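Long-range contacts in glycosyl hydrolase (Streptomyces cattleya, PDB 7LR8), which probably hydrolyses the beta-1,4 bond between mannose and N-acetylglucosamine during N-glycan degradation, as a family 5 glycoside hydrolase: residues Asn229-Tyr235 and Pro378-Glu384; Arg356-Val362 and Arg395-Ala401. The protein carries 1 engineered substitution. All blocks are in the same frame, centred on the assembly; numbering follows the deposited sequence.

Interaction 1 (Asn229-Tyr235 and Pro378-Glu384); sequences NGTAQRY and PGGAVFE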
ATOM      1  N   ASN B 229     -25.335  -9.301  -3.624  1.00 22.88           N
ATOM      2  CA  ASN B 229     -24.868  -9.503  -4.988  1.00 23.99           C
ATOM      3  C   ASN B 229     -25.980  -9.398  -6.028  1.00 26.92           C
ATOM      4  O   ASN B 229     -25.793  -9.867  -7.159  1.00 24.68           O
ATOM      5  CB  ASN B 229     -24.189 -10.869  -5.093  1.00 22.28           C
ATOM      6  CG  ASN B 229     -25.155 -12.021  -4.901  1.00 23.20           C
ATOM      7  OD1 ASN B 229     -26.372 -11.826  -4.722  1.00 22.42           O
ATOM      8  ND2 ASN B 229     -24.626 -13.234  -4.929  1.00 19.62           N
ATOM      9  N   GLY B 230     -27.141  -8.851  -5.658  1.00 23.11           N
ATOM     10  CA  GLY B 230     -28.309  -8.814  -6.513  1.00 25.11           C
ATOM     11  C   GLY B 230     -29.433  -9.710  -6.044  1.00 25.82           C
ATOM     12  O   GLY B 230     -30.575  -9.536  -6.488  1.00 26.44           O
ATOM     13  N   THR B 231     -29.139 -10.662  -5.153  1.00 23.12           N
ATOM     14  CA  THR B 231     -30.164 -11.593  -4.702  1.00 23.81           C
ATOM     15  C   THR B 231     -31.221 -10.883  -3.876  1.00 26.87           C
ATOM     16  O   THR B 231     -32.419 -10.970  -4.173  1.00 23.58           O
ATOM     17  CB  THR B 231     -29.539 -12.722  -3.888  1.00 19.70           C
ATOM     18  OG1 THR B 231     -28.605 -13.456  -4.701  1.00 20.35           O
ATOM     19  CG2 THR B 231     -30.639 -13.645  -3.389  1.00 23.38           C
ATOM     20  N   ALA B 232     -30.800 -10.183  -2.822  1.00 22.22           N
ATOM     21  CA  ALA B 232     -31.766  -9.460  -1.997  1.00 23.45           C
ATOM     22  C   ALA B 232     -32.469  -8.364  -2.788  1.00 26.59           C
ATOM     23  O   ALA B 232     -33.672  -8.133  -2.615  1.00 27.97           O
ATOM     24  CB  ALA B 232     -31.075  -8.870  -0.770  1.00 26.92           C
ATOM     25  N   GLN B 233     -31.733  -7.667  -3.656  1.00 25.84           N
ATOM     26  CA  GLN B 233     -32.320  -6.555  -4.394  1.00 28.08           C
ATOM     27  C   GLN B 233     -33.430  -7.032  -5.320  1.00 31.62           C
ATOM     28  O   GLN B 233     -34.454  -6.358  -5.476  1.00 32.63           O
ATOM     29  CB  GLN B 233     -31.233  -5.831  -5.188  1.00 29.82           C
ATOM     30  CG  GLN B 233     -30.170  -5.181  -4.321  1.00 29.54           C
ATOM     31  CD  GLN B 233     -28.936  -6.056  -4.110  1.00 28.63           C
ATOM     32  OE1 GLN B 233     -29.025  -7.286  -3.999  1.00 27.05           O
ATOM     33  NE2 GLN B 233     -27.780  -5.415  -4.035  1.00 28.10           N
ATOM     34  N   ARG B 234     -33.245  -8.193  -5.945  1.00 30.95           N
ATOM     35  CA  ARG B 234     -34.196  -8.669  -6.942  1.00 35.78           C
ATOM     36  C   ARG B 234     -35.359  -9.430  -6.324  1.00 31.26           C
ATOM     37  O   ARG B 234     -36.513  -9.221  -6.711  1.00 34.31           O
ATOM     38  CB  ARG B 234     -33.476  -9.563  -7.959  1.00 37.31           C
ATOM     39  CG  ARG B 234     -34.392 -10.138  -9.025  1.00 50.06           C
ATOM     40  CD  ARG B 234     -33.594 -10.878 -10.076  1.00 59.61           C
ATOM     41  NE  ARG B 234     -32.576 -10.021 -10.675  1.00 66.58           N
ATOM     42  CZ  ARG B 234     -32.666  -9.488 -11.889  1.00 69.08           C
ATOM     43  NH1 ARG B 234     -33.732  -9.724 -12.642  1.00 69.79           N
ATOM     44  NH2 ARG B 234     -31.687  -8.722 -12.351  1.00 69.81           N
ATOM     45  N   TYR B 235     -35.074 -10.303  -5.357  1.00 27.75           N
ATOM     46  CA  TYR B 235     -36.082 -11.194  -4.792  1.00 27.94           C
ATOM     47  C   TYR B 235     -36.607 -10.747  -3.436  1.00 37.96           C
ATOM     48  O   TYR B 235     -37.702 -11.171  -3.046  1.00 33.11           O
ATOM     49  CB  TYR B 235     -35.502 -12.612  -4.687  1.00 29.10           C
ATOM     50  CG  TYR B 235     -35.015 -13.106  -6.028  1.00 26.21           C
ATOM     51  CD1 TYR B 235     -35.920 -13.481  -7.016  1.00 35.43           C
ATOM     52  CD2 TYR B 235     -33.655 -13.153  -6.327  1.00 25.42           C
ATOM     53  CE1 TYR B 235     -35.492 -13.917  -8.256  1.00 31.64           C
ATOM     54  CE2 TYR B 235     -33.212 -13.587  -7.572  1.00 28.78           C
ATOM     55  CZ  TYR B 235     -34.135 -13.966  -8.529  1.00 34.65           C
ATOM     56  OH  TYR B 235     -33.720 -14.401  -9.763  1.00 32.49           O
ATOM     57  N   PRO B 378     -28.046 -14.283  -9.991  1.00 24.34           N
ATOM     58  CA  PRO B 378     -29.401 -13.789  -9.710  1.00 28.44           C
ATOM     59  C   PRO B 378     -30.066 -13.263 -10.976  1.00 29.93           C
ATOM     60  O   PRO B 378     -29.463 -12.525 -11.756  1.00 29.24           O
ATOM     61  CB  PRO B 378     -29.162 -12.676  -8.684  1.00 35.09           C
ATOM     62  CG  PRO B 378     -27.910 -13.114  -7.961  1.00 30.30           C
ATOM     63  CD  PRO B 378     -27.061 -13.801  -8.999  1.00 26.49           C
ATOM     64  N   GLY B 379     -31.322 -13.661 -11.187  1.00 28.67           N
ATOM     65  CA  GLY B 379     -32.020 -13.351 -12.417  1.00 34.93           C
ATOM     66  C   GLY B 379     -31.830 -14.366 -13.526  1.00 32.86           C
ATOM     67  O   GLY B 379     -32.597 -14.345 -14.498  1.00 36.38           O
ATOM     68  N   GLY B 380     -30.841 -15.266 -13.400  1.00 29.82           N
ATOM     69  CA  GLY B 380     -30.559 -16.229 -14.442  1.00 26.99           C
ATOM     70  C   GLY B 380     -31.458 -17.450 -14.387  1.00 33.70           C
ATOM     71  O   GLY B 380     -32.083 -17.759 -13.368  1.00 27.92           O
ATOM     72  N   ALA B 381     -31.506 -18.170 -15.511  1.00 29.13           N
ATOM     73  CA  ALA B 381     -32.466 -19.263 -15.638  1.00 29.10           C
ATOM     74  C   ALA B 381     -32.133 -20.415 -14.699  1.00 28.06           C
ATOM     75  O   ALA B 381     -33.041 -21.065 -14.169  1.00 31.26           O
ATOM     76  CB  ALA B 381     -32.526 -19.753 -17.086  1.00 31.72           C
ATOM     77  N   VAL B 382     -30.844 -20.697 -14.491  1.00 23.96           N
ATOM     78  CA  VAL B 382     -30.452 -21.765 -13.570  1.00 22.52           C
ATOM     79  C   VAL B 382     -30.757 -21.357 -12.131  1.00 26.91           C
ATOM     80  O   VAL B 382     -31.337 -22.131 -11.354  1.00 22.61           O
ATOM     81  CB  VAL B 382     -28.963 -22.113 -13.768  1.00 21.60           C
ATOM     82  CG1 VAL B 382     -28.418 -22.888 -12.585  1.00 20.39           C
ATOM     83  CG2 VAL B 382     -28.777 -22.908 -15.051  1.00 22.84           C
ATOM     84  N   PHE B 383     -30.393 -20.122 -11.770  1.00 23.04           N
ATOM     85  CA  PHE B 383     -30.660 -19.583 -10.440  1.00 24.29           C
ATOM     86  C   PHE B 383     -32.138 -19.697 -10.077  1.00 22.65           C
ATOM     87  O   PHE B 383     -32.489 -20.213  -9.010  1.00 26.26           O
ATOM     88  CB  PHE B 383     -30.211 -18.116 -10.392  1.00 24.57           C
ATOM     89  CG  PHE B 383     -30.325 -17.471  -9.029  1.00 24.48           C
ATOM     90  CD1 PHE B 383     -31.559 -17.071  -8.522  1.00 26.37           C
ATOM     91  CD2 PHE B 383     -29.188 -17.240  -8.267  1.00 23.19           C
ATOM     92  CE1 PHE B 383     -31.661 -16.478  -7.274  1.00 28.88           C
ATOM     93  CE2 PHE B 383     -29.281 -16.633  -7.013  1.00 25.19           C
ATOM     94  CZ  PHE B 383     -30.514 -16.259  -6.515  1.00 25.34           C
ATOM     95  N   GLU B 384     -33.017 -19.204 -10.953  1.00 24.48           N
ATOM     96  CA  GLU B 384     -34.444 -19.176 -10.632  1.00 26.35           C
ATOM     97  C   GLU B 384     -35.046 -20.576 -10.640  1.00 31.96           C
ATOM     98  O   GLU B 384     -35.914 -20.882  -9.815  1.00 30.71           O
ATOM     99  CB  GLU B 384     -35.187 -18.256 -11.603  1.00 31.32           C
ATOM    100  CG  GLU B 384     -34.566 -16.867 -11.678  1.00 39.41           C
ATOM    101  CD  GLU B 384     -35.554 -15.770 -12.033  1.00 43.70           C
ATOM    102  OE1 GLU B 384     -36.534 -16.047 -12.757  1.00 45.64           O
ATOM    103  OE2 GLU B 384     -35.337 -14.621 -11.589  1.00 40.65           O
TER
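The rings of Tyr-235 and Phe-383 lie almost parallel, at 10°, but are offset until only their margins meet, with Tyr-235 CE2 3.3 Å from Phe-383 CE1. Arg-234 CG sits over the centre of one face of the Tyr-235 ring, while Glu-384 OE2 meets that ring at its edge, in plane. Pro-378 CA covers the centre of one face of Phe-383, whose CG is anti to the backbone N (chi1 -175°), a torsion that lays the ring over the proline. Gly-379 CA lies 3.6 Å above the guanidinium plane of Arg-234, toward its rim; a CB there would clash with Arg-234 CZ.

Gly-379 N donates to Tyr-235 OH at 2.9 Å. The model also puts Tyr-235 OH 2.4 Å from Glu-384 OE2, very short for a hydrogen bond, so its exact length is doubtful. A leucine in place of Tyr-235 has no hydroxyl, so the Gly-379 amide would probably lose its acceptor and the Glu-384 carboxylate its close neighbour.

Further in, Pro-378 CG presses on Thr-231 OG1 at 3.4 Å. That hydroxyl and Thr-231 N both donate to Asn-229 OD1, and the backbone bond closes an Asx turn leading into helix 231-235. This short helix follows strand 221-225 of the (beta/alpha)8 barrel typical of family 5, and here it meets the N-terminal end of helix 381-391, from the region beyond the barrel.

Interaction 2 (Arg356-Val362 and Arg395-Ala401); sequences RTTALVV and RPTTVLA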
ATOM      1  N   ARG B 356     -29.245 -35.815  -2.087  1.00 25.44           N
ATOM      2  CA  ARG B 356     -30.085 -35.060  -3.012  1.00 24.91           C
ATOM      3  C   ARG B 356     -30.097 -35.796  -4.348  1.00 25.55           C
ATOM      4  O   ARG B 356     -29.124 -35.744  -5.105  1.00 25.57           O
ATOM      5  CB  ARG B 356     -29.572 -33.630  -3.152  1.00 25.47           C
ATOM      6  CG  ARG B 356     -29.661 -32.855  -1.852  1.00 25.15           C
ATOM      7  CD  ARG B 356     -29.437 -31.360  -2.051  1.00 24.20           C
ATOM      8  NE  ARG B 356     -29.945 -30.645  -0.887  1.00 27.12           N
ATOM      9  CZ  ARG B 356     -30.460 -29.425  -0.906  1.00 26.28           C
ATOM     10  NH1 ARG B 356     -30.541 -28.744  -2.042  1.00 22.77           N
ATOM     11  NH2 ARG B 356     -30.904 -28.892   0.225  1.00 27.54           N
ATOM     12  N   THR B 357     -31.202 -36.489  -4.631  1.00 26.27           N
ATOM     13  CA  THR B 357     -31.285 -37.352  -5.800  1.00 27.10           C
ATOM     14  C   THR B 357     -31.830 -36.653  -7.039  1.00 28.71           C
ATOM     15  O   THR B 357     -31.818 -37.257  -8.117  1.00 28.32           O
ATOM     16  CB  THR B 357     -32.164 -38.569  -5.487  1.00 28.30           C
ATOM     17  OG1 THR B 357     -31.883 -39.613  -6.423  1.00 29.29           O
ATOM     18  CG2 THR B 357     -33.655 -38.190  -5.570  1.00 28.43           C
ATOM     19  N   THR B 358     -32.328 -35.422  -6.912  1.00 27.26           N
ATOM     20  CA  THR B 358     -32.843 -34.643  -8.033  1.00 25.95           C
ATOM     21  C   THR B 358     -31.837 -33.558  -8.402  1.00 25.76           C
ATOM     22  O   THR B 358     -31.449 -32.750  -7.550  1.00 27.77           O
ATOM     23  CB  THR B 358     -34.189 -33.998  -7.689  1.00 26.04           C
ATOM     24  OG1 THR B 358     -35.154 -35.015  -7.369  1.00 28.74           O
ATOM     25  CG2 THR B 358     -34.694 -33.169  -8.867  1.00 26.21           C
ATOM     26  N   ALA B 359     -31.429 -33.526  -9.671  1.00 25.56           N
ATOM     27  CA  ALA B 359     -30.388 -32.615 -10.131  1.00 25.22           C
ATOM     28  C   ALA B 359     -30.921 -31.685 -11.215  1.00 25.44           C
ATOM     29  O   ALA B 359     -31.601 -32.131 -12.148  1.00 30.39           O
ATOM     30  CB  ALA B 359     -29.176 -33.385 -10.654  1.00 25.87           C
ATOM     31  N   LEU B 360     -30.618 -30.399 -11.081  1.00 24.93           N
ATOM     32  CA  LEU B 360     -30.954 -29.403 -12.091  1.00 25.35           C
ATOM     33  C   LEU B 360     -29.799 -29.290 -13.079  1.00 25.93           C
ATOM     34  O   LEU B 360     -28.637 -29.204 -12.669  1.00 25.69           O
ATOM     35  CB  LEU B 360     -31.226 -28.049 -11.436  1.00 24.79           C
ATOM     36  CG  LEU B 360     -31.371 -26.828 -12.345  1.00 25.70           C
ATOM     37  CD1 LEU B 360     -32.689 -26.899 -13.101  1.00 28.37           C
ATOM     38  CD2 LEU B 360     -31.279 -25.542 -11.533  1.00 24.83           C
ATOM     39  N   VAL B 361     -30.118 -29.282 -14.375  1.00 26.90           N
ATOM     40  CA  VAL B 361     -29.075 -29.207 -15.397  1.00 27.81           C
ATOM     41  C   VAL B 361     -28.506 -27.796 -15.458  1.00 33.39           C
ATOM     42  O   VAL B 361     -29.248 -26.814 -15.588  1.00 27.84           O
ATOM     43  CB  VAL B 361     -29.623 -29.632 -16.767  1.00 29.03           C
ATOM     44  CG1 VAL B 361     -28.543 -29.453 -17.842  1.00 30.24           C
ATOM     45  CG2 VAL B 361     -30.117 -31.068 -16.720  1.00 29.18           C
ATOM     46  N   VAL B 362     -27.180 -27.689 -15.400  1.00 28.06           N
ATOM     47  CA  VAL B 362     -26.484 -26.410 -15.500  1.00 29.92           C
ATOM     48  C   VAL B 362     -25.716 -26.390 -16.814  1.00 37.66           C
ATOM     49  O   VAL B 362     -24.774 -27.170 -17.004  1.00 30.70           O
ATOM     50  CB  VAL B 362     -25.543 -26.184 -14.310  1.00 28.74           C
ATOM     51  CG1 VAL B 362     -24.763 -24.890 -14.483  1.00 28.52           C
ATOM     52  CG2 VAL B 362     -26.343 -26.172 -13.014  1.00 31.18           C
ATOM     53  N   ARG B 395     -35.333 -30.327  -2.885  1.00 24.34           N
ATOM     54  CA  ARG B 395     -33.958 -30.400  -2.403  1.00 23.23           C
ATOM     55  C   ARG B 395     -32.966 -30.642  -3.550  1.00 25.29           C
ATOM     56  O   ARG B 395     -32.251 -31.645  -3.559  1.00 25.02           O
ATOM     57  CB  ARG B 395     -33.824 -31.479  -1.336  1.00 24.91           C
ATOM     58  CG  ARG B 395     -34.871 -31.379  -0.200  1.00 25.42           C
ATOM     59  CD  ARG B 395     -34.615 -32.404   0.946  1.00 26.31           C
ATOM     60  NE  ARG B 395     -33.234 -32.298   1.414  1.00 25.96           N
ATOM     61  CZ  ARG B 395     -32.286 -33.203   1.179  1.00 27.05           C
ATOM     62  NH1 ARG B 395     -32.579 -34.310   0.511  1.00 25.36           N
ATOM     63  NH2 ARG B 395     -31.046 -32.999   1.617  1.00 25.34           N
ATOM     64  N   PRO B 396     -32.911 -29.740  -4.530  1.00 21.82           N
ATOM     65  CA  PRO B 396     -32.112 -30.012  -5.732  1.00 21.05           C
ATOM     66  C   PRO B 396     -30.614 -29.948  -5.472  1.00 21.77           C
ATOM     67  O   PRO B 396     -30.133 -29.163  -4.650  1.00 21.56           O
ATOM     68  CB  PRO B 396     -32.542 -28.900  -6.696  1.00 22.49           C
ATOM     69  CG  PRO B 396     -32.911 -27.750  -5.784  1.00 22.75           C
ATOM     70  CD  PRO B 396     -33.575 -28.427  -4.584  1.00 22.94           C
ATOM     71  N   THR B 397     -29.874 -30.799  -6.194  1.00 20.10           N
ATOM     72  CA  THR B 397     -28.466 -30.556  -6.470  1.00 20.15           C
ATOM     73  C   THR B 397     -28.359 -30.066  -7.912  1.00 20.93           C
ATOM     74  O   THR B 397     -29.368 -29.747  -8.551  1.00 24.56           O
ATOM     75  CB  THR B 397     -27.604 -31.804  -6.218  1.00 22.38           C
ATOM     76  OG1 THR B 397     -26.214 -31.455  -6.336  1.00 20.89           O
ATOM     77  CG2 THR B 397     -27.927 -32.923  -7.203  1.00 23.82           C
ATOM     78  N   THR B 398     -27.132 -29.993  -8.438  1.00 20.77           N
ATOM     79  CA  THR B 398     -26.911 -29.580  -9.819  1.00 22.87           C
ATOM     80  C   THR B 398     -26.036 -30.600 -10.538  1.00 27.10           C
ATOM     81  O   THR B 398     -25.299 -31.375  -9.916  1.00 25.44           O
ATOM     82  CB  THR B 398     -26.273 -28.175  -9.920  1.00 27.03           C
ATOM     83  OG1 THR B 398     -24.940 -28.176  -9.375  1.00 23.06           O
ATOM     84  CG2 THR B 398     -27.118 -27.148  -9.181  1.00 26.55           C
ATOM     85  N   VAL B 399     -26.142 -30.603 -11.865  1.00 22.76           N
ATOM     86  CA  VAL B 399     -25.335 -31.474 -12.715  1.00 23.52           C
ATOM     87  C   VAL B 399     -25.033 -30.722 -14.005  1.00 30.46           C
ATOM     88  O   VAL B 399     -25.892 -30.014 -14.537  1.00 26.92           O
ATOM     89  CB  VAL B 399     -26.045 -32.822 -12.984  1.00 23.47           C
ATOM     90  CG1 VAL B 399     -27.331 -32.623 -13.776  1.00 23.69           C
ATOM     91  CG2 VAL B 399     -25.105 -33.794 -13.713  1.00 25.92           C
ATOM     92  N   LEU B 400     -23.798 -30.855 -14.495  1.00 26.32           N
ATOM     93  CA  LEU B 400     -23.416 -30.199 -15.739  1.00 28.17           C
ATOM     94  C   LEU B 400     -24.118 -30.833 -16.935  1.00 28.97           C
ATOM     95  O   LEU B 400     -24.378 -32.041 -16.967  1.00 28.87           O
ATOM     96  CB  LEU B 400     -21.903 -30.271 -15.945  1.00 30.00           C
ATOM     97  CG  LEU B 400     -21.032 -29.319 -15.135  1.00 31.77           C
ATOM     98  CD1 LEU B 400     -19.580 -29.495 -15.570  1.00 33.14           C
ATOM     99  CD2 LEU B 400     -21.488 -27.875 -15.331  1.00 34.54           C
ATOM    100  N   ALA B 401     -24.419 -29.993 -17.933  1.00 30.41           N
ATOM    101  CA  ALA B 401     -25.033 -30.475 -19.168  1.00 35.90           C
ATOM    102  C   ALA B 401     -24.271 -31.661 -19.748  1.00 35.32           C
ATOM    103  O   ALA B 401     -24.878 -32.637 -20.209  1.00 35.62           O
ATOM    104  CB  ALA B 401     -25.107 -29.339 -20.193  1.00 34.10           C
TER
HETATM  105  O   HOH W   1     -32.994 -34.215  -4.329  1.00 22.25           O
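Arg-356 NH1 reaches Pro-396 O at 2.7 Å, with 150° at the hydrogen. The oxygen lies in the guanidinium plane, although the nitrogen approaches from above the plane of the carbonyl. An extended chain from CG to NE carries the group across the backbone of Arg-395, with Arg-395 CA over one guanidinium face, toward the rim. The two arginines cross at about a right angle, their guanidinium planes 76° apart, and Arg-356 NE comes over the face of the other group, 3.6 Å from Arg-395 NH2. This closeness of like charges is probably eased by a salt bridge from Arg-395 NE to Asp-294; Arg-395 NH2 and NH1 also bond to Arg-354 O and Pro-355 O, and Arg-356 NH2 to Asp-294 O. Water 1 then ties Arg-395 O to Thr-358 N.

Beyond this clamp the chains run as parallel neighbours: Thr-397 N bonds to Thr-358 O, Leu-360 N to Thr-397 O, Val-399 N to Leu-360 O, Val-362 N to Val-399 O and Ala-401 N to Val-362 O. They are the two strands of a beta-alpha-beta unit whose crossover is helix 381-391, and strand 358-362 is the middle one of a three-stranded parallel sheet.

On the face carrying Ala-359 and Val-399, Ala-359 CB touches Val-399 CG1 at 3.7 Å. With chi1 at 64°, that methyl sits between the backbone N and the carbonyl carbon, which turns it to the alanine. On the reverse face Val-362 CG2 meets Thr-398 CB at 3.7 Å. Helix 407-413 packs on Val-399, and the crossover helix on Leu-360 through Ala-385 and Phe-386. Both threonine hydroxyls find partners on Glu-251 of helix 240-253: Thr-397 OG1 its OE1, Thr-398 OG1 its backbone O.

Interactions 1 and 2 have centres about 18 Å apart and share helix 381-391: its first turn meets 229-235 in interaction 1, and the helix then crosses over between the strands of interaction 2. Val-382 is the direct joint, with Val-382 O 3.4 Å from Leu-360 CD2 and Val-382 CG1 3.9 Å from Val-362 CG2. Neither contact is part of the glycan pocket, but interaction 1 comes close to it at one end: the Asn-229 side chain is about 6 Å from the bound N-acetylglucosamine and about 10 Å from the mannose. Phe-228, next to Asn-229 in the chain, lines the glycan pocket, and its carbonyl O accepts from Gln-233 NE2.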